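Local coordinates for protein gigastasin (Haementeria ghilianii, PDB 5UBM) that probably inhibits serine proteases of the leech's host, such as those of the complement cascade, at residues G86-K91 and K103-V108. Residues are numbered along the deposited sequence; the frame is centred on the assembly and turned at random.
Sequences GFKTDK and KETACV
Lys88 and Thr105 bring their backbones to 7.2 Å, CA to CA, and one step along the strand Thr89 comes to 7.7 Å from Val108, again CA to CA, where strand 87-89 of the disulfide-rich antistasin-type domain passes a type I beta turn. The turn runs from Thr105 to Val108 and is closed by Val108 N bonding to Thr105 O at 3.1 Å. It belongs to the loop leading out of strand 99-100, and the disulfide from Cys107 to Cys118 ties it to the strand 117-119 that follows.

Side chains meet sparsely. Lys88 sends CG anti to its backbone N (chi1 -179°) and runs nearly straight until it bends at chi4 (53°), which brings the ammonium end over to the threonine. There NZ lies 4.1 Å from Thr105 CG2, a loose van der Waals touch at the exposed margin. The Thr105 hydroxyl takes no part in this touch: OG1 is hydrogen-bonded to Asn101 OD1 and to Thr102 N, which anchors the residue in its own loop.

Thr89 makes the deeper meeting. With chi1 at 62° its hydroxyl is turned to the outgoing end of the turn, yet it bonds one residue further on, to Asn109 O, and also to Arg52 NH2. Arg52 joins both sides through one guanidinium group, since its NH1 bonds to Ala106 O. That bridge ties turn to strand by polar contacts where the two segments share little surface, 133 Å² in all, and gives the buried threonine hydroxyl its second partner. Against the turn itself, Thr89 OG1 stops 3.8 Å from Val108 O, near the carbonyl but not bonded to it.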
ATOM      1  N   GLY C  86     -23.590  -9.998 -10.334  1.00 52.44           N
ATOM      2  CA  GLY C  86     -24.077  -8.874 -11.110  1.00 49.98           C
ATOM      3  C   GLY C  86     -24.847  -7.876 -10.264  1.00 45.94           C
ATOM      4  O   GLY C  86     -25.210  -8.153  -9.115  1.00 40.62           O
ATOM      5  N   PHE C  87     -25.088  -6.699 -10.829  1.00 46.72           N
ATOM      6  CA  PHE C  87     -25.879  -5.684 -10.145  1.00 44.51           C
ATOM      7  C   PHE C  87     -27.349  -6.090 -10.098  1.00 46.63           C
ATOM      8  O   PHE C  87     -27.875  -6.678 -11.048  1.00 44.95           O
ATOM      9  CB  PHE C  87     -25.726  -4.326 -10.832  1.00 40.88           C
ATOM     10  CG  PHE C  87     -24.465  -3.595 -10.462  1.00 38.10           C
ATOM     11  CD1 PHE C  87     -23.239  -3.991 -10.978  1.00 38.08           C
ATOM     12  CD2 PHE C  87     -24.508  -2.504  -9.610  1.00 35.55           C
ATOM     13  CE1 PHE C  87     -22.076  -3.318 -10.642  1.00 37.38           C
ATOM     14  CE2 PHE C  87     -23.348  -1.820  -9.272  1.00 36.36           C
ATOM     15  CZ  PHE C  87     -22.129  -2.229  -9.785  1.00 35.96           C
ATOM     16  N   LYS C  88     -28.002  -5.789  -8.982  1.00 45.77           N
ATOM     17  CA  LYS C  88     -29.430  -6.018  -8.864  1.00 48.31           C
ATOM     18  C   LYS C  88     -30.164  -5.104  -9.832  1.00 52.69           C
ATOM     19  O   LYS C  88     -30.008  -3.885  -9.779  1.00 57.31           O
ATOM     20  CB  LYS C  88     -29.903  -5.778  -7.434  1.00 48.67           C
ATOM     21  CG  LYS C  88     -31.388  -6.019  -7.240  1.00 52.46           C
ATOM     22  CD  LYS C  88     -31.762  -6.032  -5.769  1.00 54.41           C
ATOM     23  CE  LYS C  88     -33.203  -6.467  -5.581  1.00 59.18           C
ATOM     24  NZ  LYS C  88     -33.478  -7.767  -6.258  1.00 63.54           N
ATOM     25  N   THR C  89     -30.951  -5.690 -10.726  1.00 53.07           N
ATOM     26  CA  THR C  89     -31.646  -4.905 -11.739  1.00 57.53           C
ATOM     27  C   THR C  89     -33.160  -4.992 -11.586  1.00 56.35           C
ATOM     28  O   THR C  89     -33.693  -6.038 -11.216  1.00 56.55           O
ATOM     29  CB  THR C  89     -31.252  -5.353 -13.157  1.00 63.52           C
ATOM     30  OG1 THR C  89     -31.647  -6.715 -13.356  1.00 71.34           O
ATOM     31  CG2 THR C  89     -29.754  -5.244 -13.346  1.00 59.65           C
ATOM     32  N   ASP C  90     -33.851  -3.892 -11.870  1.00 56.58           N
ATOM     33  CA  ASP C  90     -35.308  -3.869 -11.760  1.00 59.24           C
ATOM     34  C   ASP C  90     -35.975  -4.467 -12.998  1.00 59.64           C
ATOM     35  O   ASP C  90     -35.312  -5.034 -13.865  1.00 59.74           O
ATOM     36  CB  ASP C  90     -35.819  -2.438 -11.518  1.00 65.83           C
ATOM     37  CG  ASP C  90     -35.495  -1.478 -12.666  1.00 75.53           C
ATOM     38  OD1 ASP C  90     -34.949  -1.909 -13.705  1.00 79.37           O
ATOM     39  OD2 ASP C  90     -35.805  -0.275 -12.525  1.00 78.58           O
ATOM     40  N   LYS C  91     -37.291  -4.326 -13.079  1.00 64.86           N
ATOM     41  CA  LYS C  91     -38.048  -4.894 -14.186  1.00 68.72           C
ATOM     42  C   LYS C  91     -37.864  -4.069 -15.458  1.00 72.22           C
ATOM     43  O   LYS C  91     -38.161  -4.533 -16.558  1.00 75.80           O
ATOM     44  CB  LYS C  91     -39.527  -5.001 -13.813  1.00 67.97           C
ATOM     45  CG  LYS C  91     -39.760  -5.773 -12.521  1.00 66.26           C
ATOM     46  CD  LYS C  91     -41.226  -6.115 -12.308  1.00 71.88           C
ATOM     47  CE  LYS C  91     -42.082  -4.871 -12.131  1.00 73.89           C
ATOM     48  NZ  LYS C  91     -43.524  -5.220 -11.954  1.00 77.42           N
ATOM     49  N   LYS C 103     -27.080 -14.768  -4.737  1.00 59.07           N
ATOM     50  CA  LYS C 103     -27.028 -15.952  -5.587  1.00 64.58           C
ATOM     51  C   LYS C 103     -28.409 -16.287  -6.168  1.00 68.44           C
ATOM     52  O   LYS C 103     -28.520 -16.989  -7.176  1.00 68.86           O
ATOM     53  CB  LYS C 103     -26.482 -17.137  -4.789  1.00 68.20           C
ATOM     54  CG  LYS C 103     -26.247 -18.402  -5.592  1.00 76.37           C
ATOM     55  CD  LYS C 103     -25.656 -19.503  -4.721  1.00 79.07           C
ATOM     56  CE  LYS C 103     -25.399 -20.769  -5.521  1.00 86.13           C
ATOM     57  NZ  LYS C 103     -24.807 -21.845  -4.676  1.00 93.22           N
ATOM     58  N   GLU C 104     -29.453 -15.756  -5.535  1.00 71.74           N
ATOM     59  CA  GLU C 104     -30.833 -16.085  -5.875  1.00 80.01           C
ATOM     60  C   GLU C 104     -31.412 -15.139  -6.927  1.00 71.97           C
ATOM     61  O   GLU C 104     -32.232 -15.545  -7.751  1.00 71.32           O
ATOM     62  CB  GLU C 104     -31.709 -16.048  -4.617  1.00 92.48           C
ATOM     63  CG  GLU C 104     -31.001 -16.439  -3.318  1.00104.85           C
ATOM     64  CD  GLU C 104     -30.232 -17.751  -3.397  1.00116.83           C
ATOM     65  OE1 GLU C 104     -30.712 -18.702  -4.054  1.00122.56           O
ATOM     66  OE2 GLU C 104     -29.141 -17.829  -2.791  1.00119.09           O
ATOM     67  N   THR C 105     -31.004 -13.875  -6.882  1.00 64.49           N
ATOM     68  CA  THR C 105     -31.517 -12.877  -7.815  1.00 62.06           C
ATOM     69  C   THR C 105     -30.518 -12.627  -8.937  1.00 60.06           C
ATOM     70  O   THR C 105     -30.667 -11.687  -9.721  1.00 59.01           O
ATOM     71  CB  THR C 105     -31.846 -11.541  -7.105  1.00 59.50           C
ATOM     72  OG1 THR C 105     -30.638 -10.914  -6.649  1.00 54.95           O
ATOM     73  CG2 THR C 105     -32.772 -11.791  -5.925  1.00 60.83           C
ATOM     74  N   ALA C 106     -29.509 -13.489  -9.007  1.00 59.39           N
ATOM     75  CA  ALA C 106     -28.460 -13.389 -10.013  1.00 59.15           C
ATOM     76  C   ALA C 106     -29.031 -13.450 -11.423  1.00 60.25           C
ATOM     77  O   ALA C 106     -28.570 -12.745 -12.321  1.00 59.42           O
ATOM     78  CB  ALA C 106     -27.437 -14.492  -9.813  1.00 63.44           C
ATOM     79  N   CYS C 107     -30.038 -14.296 -11.604  1.00 59.75           N
ATOM     80  CA  CYS C 107     -30.678 -14.470 -12.902  1.00 66.58           C
ATOM     81  C   CYS C 107     -32.089 -13.881 -12.917  1.00 66.57           C
ATOM     82  O   CYS C 107     -32.894 -14.189 -13.795  1.00 69.04           O
ATOM     83  CB  CYS C 107     -30.715 -15.953 -13.279  1.00 67.73           C
ATOM     84  SG  CYS C 107     -29.091 -16.645 -13.677  1.00104.04           S
ATOM     85  N   VAL C 108     -32.383 -13.034 -11.938  1.00 46.59           N
ATOM     86  CA  VAL C 108     -33.653 -12.323 -11.908  1.00 50.59           C
ATOM     87  C   VAL C 108     -33.504 -10.971 -12.600  1.00 55.08           C
ATOM     88  O   VAL C 108     -32.589 -10.207 -12.286  1.00 57.42           O
ATOM     89  CB  VAL C 108     -34.153 -12.121 -10.470  1.00 48.55           C
ATOM     90  CG1 VAL C 108     -35.354 -11.194 -10.452  1.00 46.91           C
ATOM     91  CG2 VAL C 108     -34.488 -13.458  -9.845  1.00 44.14           C
TER